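Local coordinates for possible acyl-[acyl-carrier protein] desaturase DESA2 (acyl-[acp] desaturase) (stearoyl-acp desaturase) (Mycobacterium tuberculosis, PDB 1ZA0), which may act as an acyl-[acyl-carrier-protein] desaturase in mycobacterial fatty acid biosynthesis, built on a metal-binding four-helix bundle, at residues Met155-Arg160 / Thr259-Ala264; Thr147-Leu152 / Arg208-Ala213; Glu116-Val119 / Glu123-Pro126; Gly50-Asp53 / Ser57-Thr60. All blocks are in the same frame, centred on the assembly; numbering follows the deposited sequence.

Contact 1: Met155-Arg160 / Thr259-Ala264; sequences MAFYER and TAWGLA. With MN (manganese (II) ion), chain B.
Trp261 sets the outer edge of its indole against Ala156 and Phe157 on helix 148-172. Its CG is anti to the carbonyl carbon (chi1 -79°), which sends the benzo ring to that helix: CZ2 of Trp261 lies 3.7 Å from CB of Ala156, and CZ3 of Trp261 stands 4.0 Å from CZ of Phe157. The two rings form an edge-to-face (T-shaped) pair, planes at 82°, the tryptophan giving its edge. Alanine suits position 156 because a single methyl lets the wide indole come close, while flat Phe157 offers an aromatic partner. This part is buried, and Val200 and Ile215 close on the indole from helices 176-206 and 208-221; its polar NE1 donates to Ala197 O. The other end is looser. Ala260 is exposed, and Arg160 passes by toward its salt bridge with Glu193. A Schellman motif follows helix 247-260, and Gly262 (phi 85°) takes its left-handed conformation, easy without a side chain. On another side of helix 148-172, Glu159 chelates manganese through OE1 at 2.3 Å and OE2 at 2.4 Å, alongside Glu107, Glu189, His192 and a water. One helix thus offers apolar groups to Trp261 and a carboxylate to the metal, consistent with a ferritin-like di-iron desaturase.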
loop_
_atom_site.group_PDB
_atom_site.type_symbol
_atom_site.label_atom_id
_atom_site.label_comp_id
_atom_site.label_asym_id
_atom_site.label_seq_id
_atom_site.Cartn_x
_atom_site.Cartn_y
_atom_site.Cartn_z
ATOM N N MET A 155 -9.234 -5.787 -1.627
ATOM C CA MET A 155 -7.828 -5.816 -1.853
ATOM C C MET A 155 -7.414 -5.142 -3.170
ATOM O O MET A 155 -6.379 -4.465 -3.205
ATOM C CB MET A 155 -7.302 -7.229 -1.828
ATOM C CG MET A 155 -7.328 -7.887 -0.466
ATOM S SD MET A 155 -6.486 -6.950 0.826
ATOM C CE MET A 155 -4.777 -7.028 0.122
ATOM N N ALA A 156 -8.240 -5.243 -4.213
ATOM C CA ALA A 156 -7.891 -4.588 -5.450
ATOM C C ALA A 156 -7.877 -3.076 -5.297
ATOM O O ALA A 156 -6.949 -2.386 -5.797
ATOM C CB ALA A 156 -8.875 -5.040 -6.605
ATOM N N PHE A 157 -8.886 -2.545 -4.628
ATOM C CA PHE A 157 -8.950 -1.124 -4.426
ATOM C C PHE A 157 -7.832 -0.639 -3.480
ATOM O O PHE A 157 -7.304 0.436 -3.640
ATOM C CB PHE A 157 -10.279 -0.746 -3.815
ATOM C CG PHE A 157 -11.363 -0.561 -4.793
ATOM C CD1 PHE A 157 -11.378 0.545 -5.613
ATOM C CD2 PHE A 157 -12.440 -1.481 -4.858
ATOM C CE1 PHE A 157 -12.397 0.746 -6.522
ATOM C CE2 PHE A 157 -13.502 -1.275 -5.790
ATOM C CZ PHE A 157 -13.460 -0.175 -6.624
ATOM N N TYR A 158 -7.607 -1.411 -2.425
ATOM C CA TYR A 158 -6.687 -1.053 -1.376
ATOM C C TYR A 158 -5.237 -1.053 -1.923
ATOM O O TYR A 158 -4.492 -0.110 -1.675
ATOM C CB TYR A 158 -6.840 -2.022 -0.176
ATOM C CG TYR A 158 -5.868 -1.740 0.971
ATOM C CD1 TYR A 158 -6.155 -0.741 1.890
ATOM C CD2 TYR A 158 -4.677 -2.436 1.104
ATOM C CE1 TYR A 158 -5.291 -0.448 2.949
ATOM C CE2 TYR A 158 -3.794 -2.147 2.175
ATOM C CZ TYR A 158 -4.109 -1.134 3.075
ATOM O OH TYR A 158 -3.288 -0.806 4.151
ATOM N N GLU A 159 -4.880 -2.050 -2.723
ATOM C CA GLU A 159 -3.629 -2.030 -3.435
ATOM C C GLU A 159 -3.517 -0.901 -4.436
ATOM O O GLU A 159 -2.449 -0.337 -4.595
ATOM C CB GLU A 159 -3.313 -3.373 -4.091
ATOM C CG GLU A 159 -3.138 -4.477 -3.076
ATOM C CD GLU A 159 -1.764 -4.322 -2.378
ATOM O OE1 GLU A 159 -1.050 -3.294 -2.667
ATOM O OE2 GLU A 159 -1.359 -5.198 -1.629
ATOM N N ARG A 160 -4.612 -0.518 -5.077
ATOM C CA ARG A 160 -4.529 0.608 -5.984
ATOM C C ARG A 160 -4.279 1.911 -5.189
ATOM O O ARG A 160 -3.523 2.722 -5.618
ATOM C CB ARG A 160 -5.810 0.751 -6.807
ATOM C CG ARG A 160 -5.703 1.862 -7.897
ATOM C CD ARG A 160 -6.864 1.844 -8.887
ATOM N NE ARG A 160 -6.614 2.644 -10.075
ATOM C CZ ARG A 160 -6.278 2.216 -11.280
ATOM N NH1 ARG A 160 -6.096 0.939 -11.544
ATOM N NH2 ARG A 160 -6.102 3.120 -12.233
ATOM N N THR A 259 -13.643 1.812 -14.147
ATOM C CA THR A 259 -13.471 1.988 -15.570
ATOM C C THR A 259 -12.586 0.900 -16.155
ATOM O O THR A 259 -12.934 0.306 -17.187
ATOM C CB THR A 259 -12.908 3.445 -15.865
ATOM O OG1 THR A 259 -13.847 4.442 -15.397
ATOM C CG2 THR A 259 -12.707 3.730 -17.352
ATOM N N ALA A 260 -11.465 0.604 -15.482
ATOM C CA ALA A 260 -10.514 -0.386 -15.931
ATOM C C ALA A 260 -11.118 -1.814 -15.932
ATOM O O ALA A 260 -10.622 -2.661 -16.651
ATOM C CB ALA A 260 -9.254 -0.339 -15.068
ATOM N N TRP A 261 -12.132 -2.084 -15.089
ATOM C CA TRP A 261 -12.934 -3.330 -15.168
ATOM C C TRP A 261 -14.011 -3.317 -16.258
ATOM O O TRP A 261 -14.779 -4.262 -16.376
ATOM C CB TRP A 261 -13.610 -3.687 -13.797
ATOM C CG TRP A 261 -12.630 -4.356 -12.808
ATOM C CD1 TRP A 261 -11.748 -5.349 -13.065
ATOM C CD2 TRP A 261 -12.510 -4.050 -11.432
ATOM N NE1 TRP A 261 -11.046 -5.681 -11.932
ATOM C CE2 TRP A 261 -11.518 -4.894 -10.900
ATOM C CE3 TRP A 261 -13.146 -3.138 -10.588
ATOM C CZ2 TRP A 261 -11.112 -4.809 -9.596
ATOM C CZ3 TRP A 261 -12.805 -3.089 -9.304
ATOM C CH2 TRP A 261 -11.776 -3.922 -8.793
ATOM N N GLY A 262 -14.152 -2.211 -16.976
ATOM C CA GLY A 262 -15.079 -2.145 -18.081
ATOM C C GLY A 262 -16.460 -1.798 -17.576
ATOM O O GLY A 262 -17.467 -1.955 -18.279
ATOM N N LEU A 263 -16.522 -1.303 -16.347
ATOM C CA LEU A 263 -17.819 -1.110 -15.697
ATOM C C LEU A 263 -18.285 0.335 -15.628
ATOM O O LEU A 263 -19.154 0.636 -14.815
ATOM C CB LEU A 263 -17.804 -1.714 -14.288
ATOM C CG LEU A 263 -17.574 -3.219 -14.234
ATOM C CD1 LEU A 263 -17.346 -3.686 -12.809
ATOM C CD2 LEU A 263 -18.706 -4.014 -14.929
ATOM N N ALA A 264 -17.665 1.226 -16.407
ATOM C CA ALA A 264 -17.892 2.671 -16.251
ATOM C C ALA A 264 -19.354 3.080 -16.454
ATOM O O ALA A 264 -19.813 3.995 -15.791
ATOM C CB ALA A 264 -16.966 3.518 -17.179
HETATM MN MN MN B . 0.733 -4.085 -1.495
HETATM O O HOH W 1 -0.296 -2.884 -0.011
#

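Contact 2: Thr147-Leu152 / Arg208-Ala213; sequences TQVETL and RDETIA
Val149, Glu210 and Thr211 carry this meeting of two helix beginnings, and the valine has the most surface covered. Its two methyls divide the work. CG1 of Val149, anti to the backbone N (chi1 167°), reaches Thr211, where it lies 3.5 Å from OG1; CG2 of Val149 rests 3.6 Å from OE1 of Glu210. A beta-branched residue suits this place, since it can face two neighbours of the opposing helix at once. Thr211 turns its hydroxyl back to Thr207 O, just before its helix, so the polar atom is satisfied while it packs against a methyl. Glu210 swings its extended chain across the valine, with OE2 taken by the hydroxyl of Thr207.

Helix 148-172 starts here with a capping box: Thr147 OG1 accepts from Glu150 N, while Glu150 OE1 accepts from Thr147 N at 3.1 Å, met on the anti side of the carboxylate. Thr147 O is gripped from opposite faces of its plane by N and OG1 of Thr151.

On the exposed side no direct hydrogen bond joins the segments; two waters do so instead. Both donate to Glu210 OE1: one lies 2.6 Å from Thr147 OG1, and the other accepts from Val149 N at 3.2 Å. Negative Glu210 near the amino end of helix 148-172 would probably interact favourably with its dipole. Leu10 of helix 9-27 also packs on Val149.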
loop_
_atom_site.group_PDB
_atom_site.type_symbol
_atom_site.label_atom_id
_atom_site.label_comp_id
_atom_site.label_asym_id
_atom_site.label_seq_id
_atom_site.Cartn_x
_atom_site.Cartn_y
_atom_site.Cartn_z
ATOM N N THR A 147 -17.305 -11.753 2.485
ATOM C CA THR A 147 -17.266 -12.862 1.522
ATOM C C THR A 147 -15.941 -12.887 0.812
ATOM O O THR A 147 -15.145 -11.900 0.879
ATOM C CB THR A 147 -18.368 -12.756 0.445
ATOM O OG1 THR A 147 -18.278 -11.499 -0.241
ATOM C CG2 THR A 147 -19.855 -12.781 1.069
ATOM N N GLN A 148 -15.695 -14.008 0.129
ATOM C CA GLN A 148 -14.476 -14.162 -0.670
ATOM C C GLN A 148 -14.367 -13.074 -1.765
ATOM O O GLN A 148 -13.283 -12.614 -2.034
ATOM C CB GLN A 148 -14.363 -15.545 -1.326
ATOM N N VAL A 149 -15.492 -12.675 -2.343
ATOM C CA VAL A 149 -15.536 -11.766 -3.485
ATOM C C VAL A 149 -15.372 -10.374 -2.968
ATOM O O VAL A 149 -14.624 -9.606 -3.526
ATOM C CB VAL A 149 -16.855 -11.904 -4.328
ATOM C CG1 VAL A 149 -17.046 -10.757 -5.325
ATOM C CG2 VAL A 149 -16.844 -13.240 -5.050
ATOM N N GLU A 150 -16.076 -10.065 -1.898
ATOM C CA GLU A 150 -15.899 -8.832 -1.160
ATOM C C GLU A 150 -14.438 -8.573 -0.753
ATOM O O GLU A 150 -13.983 -7.435 -0.829
ATOM C CB GLU A 150 -16.792 -8.814 0.072
ATOM C CG GLU A 150 -18.193 -8.299 -0.214
ATOM C CD GLU A 150 -19.192 -8.518 0.950
ATOM O OE1 GLU A 150 -18.852 -9.166 1.950
ATOM O OE2 GLU A 150 -20.326 -8.043 0.832
ATOM N N THR A 151 -13.722 -9.633 -0.437
ATOM C CA THR A 151 -12.370 -9.562 0.039
ATOM C C THR A 151 -11.443 -9.242 -1.151
ATOM O O THR A 151 -10.493 -8.436 -1.001
ATOM C CB THR A 151 -11.960 -10.908 0.733
ATOM O OG1 THR A 151 -12.663 -11.067 1.986
ATOM C CG2 THR A 151 -10.524 -10.915 1.162
ATOM N N LEU A 152 -11.684 -9.903 -2.309
ATOM C CA LEU A 152 -10.828 -9.698 -3.462
ATOM C C LEU A 152 -11.041 -8.303 -3.994
ATOM O O LEU A 152 -10.090 -7.674 -4.426
ATOM C CB LEU A 152 -11.031 -10.764 -4.554
ATOM C CG LEU A 152 -10.686 -12.202 -4.188
ATOM C CD1 LEU A 152 -11.247 -13.245 -5.287
ATOM C CD2 LEU A 152 -9.183 -12.365 -3.994
ATOM N N ARG A 208 -21.246 -12.532 -11.666
ATOM C CA ARG A 208 -21.308 -11.098 -11.982
ATOM C C ARG A 208 -21.983 -10.160 -10.981
ATOM O O ARG A 208 -21.415 -9.111 -10.615
ATOM C CB ARG A 208 -21.950 -10.907 -13.381
ATOM C CG ARG A 208 -21.649 -9.621 -14.003
ATOM C CD ARG A 208 -22.433 -9.351 -15.251
ATOM N NE ARG A 208 -22.288 -7.966 -15.697
ATOM C CZ ARG A 208 -21.226 -7.470 -16.305
ATOM N NH1 ARG A 208 -20.206 -8.231 -16.589
ATOM N NH2 ARG A 208 -21.199 -6.189 -16.643
ATOM N N ASP A 209 -23.218 -10.453 -10.576
ATOM C CA ASP A 209 -23.967 -9.445 -9.873
ATOM C C ASP A 209 -23.461 -9.335 -8.444
ATOM O O ASP A 209 -23.618 -8.301 -7.826
ATOM C CB ASP A 209 -25.484 -9.744 -9.847
ATOM C CG ASP A 209 -26.125 -9.700 -11.216
ATOM O OD1 ASP A 209 -25.849 -8.767 -12.012
ATOM O OD2 ASP A 209 -26.935 -10.576 -11.564
ATOM N N GLU A 210 -22.923 -10.422 -7.932
ATOM C CA GLU A 210 -22.238 -10.468 -6.647
ATOM C C GLU A 210 -21.036 -9.500 -6.669
ATOM O O GLU A 210 -20.914 -8.637 -5.793
ATOM C CB GLU A 210 -21.748 -11.908 -6.388
ATOM C CG GLU A 210 -21.542 -12.254 -4.925
ATOM C CD GLU A 210 -20.785 -13.544 -4.737
ATOM O OE1 GLU A 210 -20.133 -13.694 -3.671
ATOM O OE2 GLU A 210 -20.804 -14.409 -5.668
ATOM N N THR A 211 -20.193 -9.652 -7.701
ATOM C CA THR A 211 -18.976 -8.854 -7.863
ATOM C C THR A 211 -19.304 -7.373 -8.027
ATOM O O THR A 211 -18.762 -6.532 -7.336
ATOM C CB THR A 211 -18.121 -9.451 -8.983
ATOM O OG1 THR A 211 -17.889 -10.849 -8.702
ATOM C CG2 THR A 211 -16.695 -8.851 -8.984
ATOM N N ILE A 212 -20.295 -7.061 -8.846
ATOM C CA ILE A 212 -20.754 -5.702 -9.018
ATOM C C ILE A 212 -21.245 -5.088 -7.705
ATOM O O ILE A 212 -20.900 -3.926 -7.400
ATOM C CB ILE A 212 -21.806 -5.575 -10.187
ATOM C CG1 ILE A 212 -21.115 -5.867 -11.535
ATOM C CG2 ILE A 212 -22.436 -4.190 -10.235
ATOM C CD1 ILE A 212 -22.028 -5.915 -12.768
ATOM N N ALA A 213 -22.029 -5.845 -6.948
ATOM C CA ALA A 213 -22.522 -5.372 -5.667
ATOM C C ALA A 213 -21.380 -5.116 -4.698
ATOM O O ALA A 213 -21.434 -4.174 -3.973
ATOM C CB ALA A 213 -23.501 -6.402 -5.041
HETATM O O HOH W 2 -20.324 -11.454 -1.896
HETATM O O HOH W 3 -17.890 -14.832 -2.382
#

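Contact 3: Glu116-Val119 / Glu123-Pro126; sequences EYLV and EVDP
Leu118 and Glu123 bring their CA atoms to 5.6 Å, and Val119 and Pro126 theirs to 6.1 Å, as the chain leaves helix 95-121 and passes across its last turn. This is a helix-terminating turn in the helical desaturase fold, and across it runs a weak backbone hydrogen bond from Glu123 N to Leu118 O, 3.3 Å long and bent to 144°.

Apolar groups, the methylenes of Glu123 among them, do most of the joining. Leu118 meets two residues: its CD2 lies 4.2 Å from CB of Glu123, and its CB approaches CG2 of Val124. A leucine suits this place because its branched tip can reach one neighbour while the base of the chain packs on another. Val124 also touches Thr66 and Glu70 of helix 63-77, placing this turn against a second helix. Tyr117 passes its ring beside CG of Glu123, at an oblique angle, before its hydroxyl bonds Glu175.

Glu123 starts out toward the helix, but its chain bends at chi2 (-68°) and carries the carboxylate away to Leu61 N and Thr60 OG1. Its methylenes can therefore pack while both buried carboxylate oxygens have partners. Compact, rigid Pro126 suits the partly exposed end of the contact, where it meets Val119 at about a right angle: CB of Pro126 lies 4.1 Å from CG2 of Val119.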
loop_
_atom_site.group_PDB
_atom_site.type_symbol
_atom_site.label_atom_id
_atom_site.label_comp_id
_atom_site.label_asym_id
_atom_site.label_seq_id
_atom_site.Cartn_x
_atom_site.Cartn_y
_atom_site.Cartn_z
ATOM N N GLU A 116 13.759 0.534 8.958
ATOM C CA GLU A 116 15.213 0.604 8.989
ATOM C C GLU A 116 15.762 1.917 8.429
ATOM O O GLU A 116 16.670 2.536 9.032
ATOM C CB GLU A 116 15.861 -0.605 8.339
ATOM C CG GLU A 116 15.631 -1.838 9.203
ATOM C CD GLU A 116 16.236 -3.139 8.667
ATOM O OE1 GLU A 116 16.916 -3.109 7.627
ATOM O OE2 GLU A 116 15.955 -4.185 9.309
ATOM N N TYR A 117 15.198 2.384 7.330
ATOM C CA TYR A 117 15.600 3.667 6.806
ATOM C C TYR A 117 15.362 4.702 7.903
ATOM O O TYR A 117 16.221 5.539 8.209
ATOM C CB TYR A 117 14.809 4.042 5.553
ATOM C CG TYR A 117 15.179 5.401 5.015
ATOM C CD1 TYR A 117 16.059 5.544 3.967
ATOM C CD2 TYR A 117 14.582 6.535 5.531
ATOM C CE1 TYR A 117 16.411 6.843 3.470
ATOM C CE2 TYR A 117 14.902 7.788 5.096
ATOM C CZ TYR A 117 15.842 7.949 4.080
ATOM O OH TYR A 117 16.096 9.248 3.621
ATOM N N LEU A 118 14.166 4.719 8.464
ATOM C CA LEU A 118 13.774 5.782 9.358
ATOM C C LEU A 118 14.584 5.875 10.682
ATOM O O LEU A 118 14.848 7.003 11.190
ATOM C CB LEU A 118 12.313 5.650 9.689
ATOM C CG LEU A 118 11.326 6.043 8.573
ATOM C CD1 LEU A 118 9.873 5.806 8.983
ATOM C CD2 LEU A 118 11.573 7.483 8.147
ATOM N N VAL A 119 14.904 4.708 11.239
ATOM C CA VAL A 119 15.615 4.641 12.478
ATOM C C VAL A 119 17.112 4.927 12.240
ATOM O O VAL A 119 17.728 5.553 13.065
ATOM C CB VAL A 119 15.383 3.317 13.256
ATOM C CG1 VAL A 119 16.067 2.176 12.605
ATOM C CG2 VAL A 119 15.898 3.489 14.738
ATOM N N GLU A 123 15.064 10.318 10.968
ATOM C CA GLU A 123 14.219 11.268 10.332
ATOM C C GLU A 123 12.928 11.436 11.095
ATOM O O GLU A 123 12.230 12.389 10.846
ATOM C CB GLU A 123 13.993 10.897 8.860
ATOM C CG GLU A 123 15.193 11.227 7.962
ATOM C CD GLU A 123 15.389 12.769 7.830
ATOM O OE1 GLU A 123 14.439 13.560 8.136
ATOM O OE2 GLU A 123 16.511 13.181 7.533
ATOM N N VAL A 124 12.582 10.475 11.954
ATOM C CA VAL A 124 11.462 10.640 12.863
ATOM C C VAL A 124 11.868 10.141 14.251
ATOM O O VAL A 124 12.821 9.430 14.394
ATOM C CB VAL A 124 10.175 9.904 12.367
ATOM C CG1 VAL A 124 9.762 10.415 10.994
ATOM C CG2 VAL A 124 10.425 8.413 12.270
ATOM N N ASP A 125 11.159 10.593 15.268
ATOM C CA ASP A 125 11.358 10.125 16.631
ATOM C C ASP A 125 11.011 8.648 16.707
ATOM O O ASP A 125 9.832 8.289 16.596
ATOM C CB ASP A 125 10.431 10.932 17.532
ATOM C CG ASP A 125 10.611 10.622 19.022
ATOM O OD1 ASP A 125 11.465 9.781 19.411
ATOM O OD2 ASP A 125 9.903 11.237 19.840
ATOM N N PRO A 126 12.018 7.793 16.911
ATOM C CA PRO A 126 11.790 6.342 16.869
ATOM C C PRO A 126 11.005 5.836 18.081
ATOM O O PRO A 126 10.382 4.712 18.008
ATOM C CB PRO A 126 13.190 5.745 16.839
ATOM C CG PRO A 126 14.078 6.805 17.487
ATOM C CD PRO A 126 13.412 8.135 17.258
#

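Contact 4: Gly50-Asp53 / Ser57-Thr60; sequences GGRD and SQST
Over one face of the Arg52 guanidinium sits the amide nitrogen of Gln58: NE2 lies 3.4 Å above the plane, displaced toward the rim, and 3.6 Å from CZ of Arg52. The two flat groups are tilted 39° apart, so they do not stack in parallel, and the chains bearing them arrive from opposite directions. At the guanidinium's rim, NE forms a salt bridge with Glu44, while NH1 of Arg52 gives a hydrogen bond to a water that also contacts Ser57 OG. NE2 of Gln58 donates to Asp53 O at 3.0 Å, nearly straight at 165° and in the carbonyl plane, and OE1 accepts from Arg122. Glutamine suits this place because one amide carries both donor and acceptor, and its extended chain reaches the backbone of Asp53. Arginine suits position 52 because its long chain, with CG between backbone N and carbonyl carbon (chi1 61°) and extended beyond, lays a flat cation beside the amide. All this lies at the surface, in the long connection between helices 9-27 and 63-77. The chemistry implies a bend held by polar bonds: Gln58 has no net charge, so its nitrogen probably costs little over the cation, and Glu44 probably offsets the arginine's charge.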
loop_
_atom_site.group_PDB
_atom_site.type_symbol
_atom_site.label_atom_id
_atom_site.label_comp_id
_atom_site.label_asym_id
_atom_site.label_seq_id
_atom_site.Cartn_x
_atom_site.Cartn_y
_atom_site.Cartn_z
ATOM N N GLY A 50 25.660 4.529 24.626
ATOM C CA GLY A 50 26.689 5.517 24.700
ATOM C C GLY A 50 26.695 6.577 23.631
ATOM O O GLY A 50 27.692 7.257 23.538
ATOM N N GLY A 51 25.632 6.714 22.811
ATOM C CA GLY A 51 25.596 7.717 21.744
ATOM C C GLY A 51 24.673 8.854 22.177
ATOM O O GLY A 51 24.750 9.307 23.316
ATOM N N ARG A 52 23.750 9.264 21.302
ATOM C CA ARG A 52 22.723 10.241 21.672
ATOM C C ARG A 52 21.317 9.869 21.235
ATOM O O ARG A 52 21.093 9.170 20.218
ATOM C CB ARG A 52 23.040 11.619 21.068
ATOM C CG ARG A 52 23.093 11.662 19.573
ATOM C CD ARG A 52 23.538 13.011 18.957
ATOM N NE ARG A 52 23.556 12.899 17.495
ATOM C CZ ARG A 52 23.402 13.901 16.633
ATOM N NH1 ARG A 52 23.186 15.154 17.059
ATOM N NH2 ARG A 52 23.434 13.639 15.330
ATOM N N ASP A 53 20.352 10.366 22.009
ATOM C CA ASP A 53 18.974 10.115 21.696
ATOM C C ASP A 53 18.561 11.033 20.593
ATOM O O ASP A 53 19.326 11.906 20.133
ATOM C CB ASP A 53 18.070 10.286 22.900
ATOM C CG ASP A 53 18.041 9.051 23.776
ATOM O OD1 ASP A 53 18.457 7.942 23.344
ATOM O OD2 ASP A 53 17.615 9.120 24.930
ATOM N N SER A 57 16.564 18.278 15.486
ATOM C CA SER A 57 17.723 18.710 14.697
ATOM C C SER A 57 18.332 17.647 13.805
ATOM O O SER A 57 19.054 17.945 12.845
ATOM C CB SER A 57 18.826 19.264 15.670
ATOM O OG SER A 57 19.928 18.329 15.934
ATOM N N GLN A 58 18.077 16.385 14.129
ATOM C CA GLN A 58 18.557 15.253 13.351
ATOM C C GLN A 58 17.711 14.953 12.090
ATOM O O GLN A 58 18.199 14.247 11.201
ATOM C CB GLN A 58 18.641 13.994 14.256
ATOM C CG GLN A 58 19.606 14.224 15.458
ATOM C CD GLN A 58 19.471 13.214 16.575
ATOM O OE1 GLN A 58 18.856 12.149 16.388
ATOM N NE2 GLN A 58 20.019 13.553 17.763
ATOM N N SER A 59 16.475 15.462 12.026
ATOM C CA SER A 59 15.568 15.270 10.880
ATOM C C SER A 59 15.754 16.384 9.874
ATOM O O SER A 59 15.686 17.552 10.207
ATOM C CB SER A 59 14.105 15.277 11.341
ATOM N N THR A 60 16.015 16.044 8.629
ATOM C CA THR A 60 16.104 17.063 7.590
ATOM C C THR A 60 15.023 16.975 6.494
ATOM O O THR A 60 14.819 17.950 5.791
ATOM C CB THR A 60 17.433 16.990 7.002
ATOM O OG1 THR A 60 17.702 15.652 6.567
ATOM C CG2 THR A 60 18.453 17.266 8.121
HETATM O O HOH W 4 21.988 16.978 14.923
#

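In the fold
From the N terminus, contact 4 comes first and closes a short loop within the connection from helix 9-27 to helix 63-77. Contact 3 follows in series, closing the turn after helix 95-121. Their centres are only about 10 Å apart, and they touch through Glu123 and the 57-60 segment, which joins the early connection to the turn. Contacts 2 and 1 lie on the opposite side of the chain's centre and share helix 148-172. Their segments alternate along the chain, so they cross: contact 2 ties that helix to helix 208-221, and contact 1 ties it to the end of helix 247-260. Leu263 packs against Arg208 where they meet.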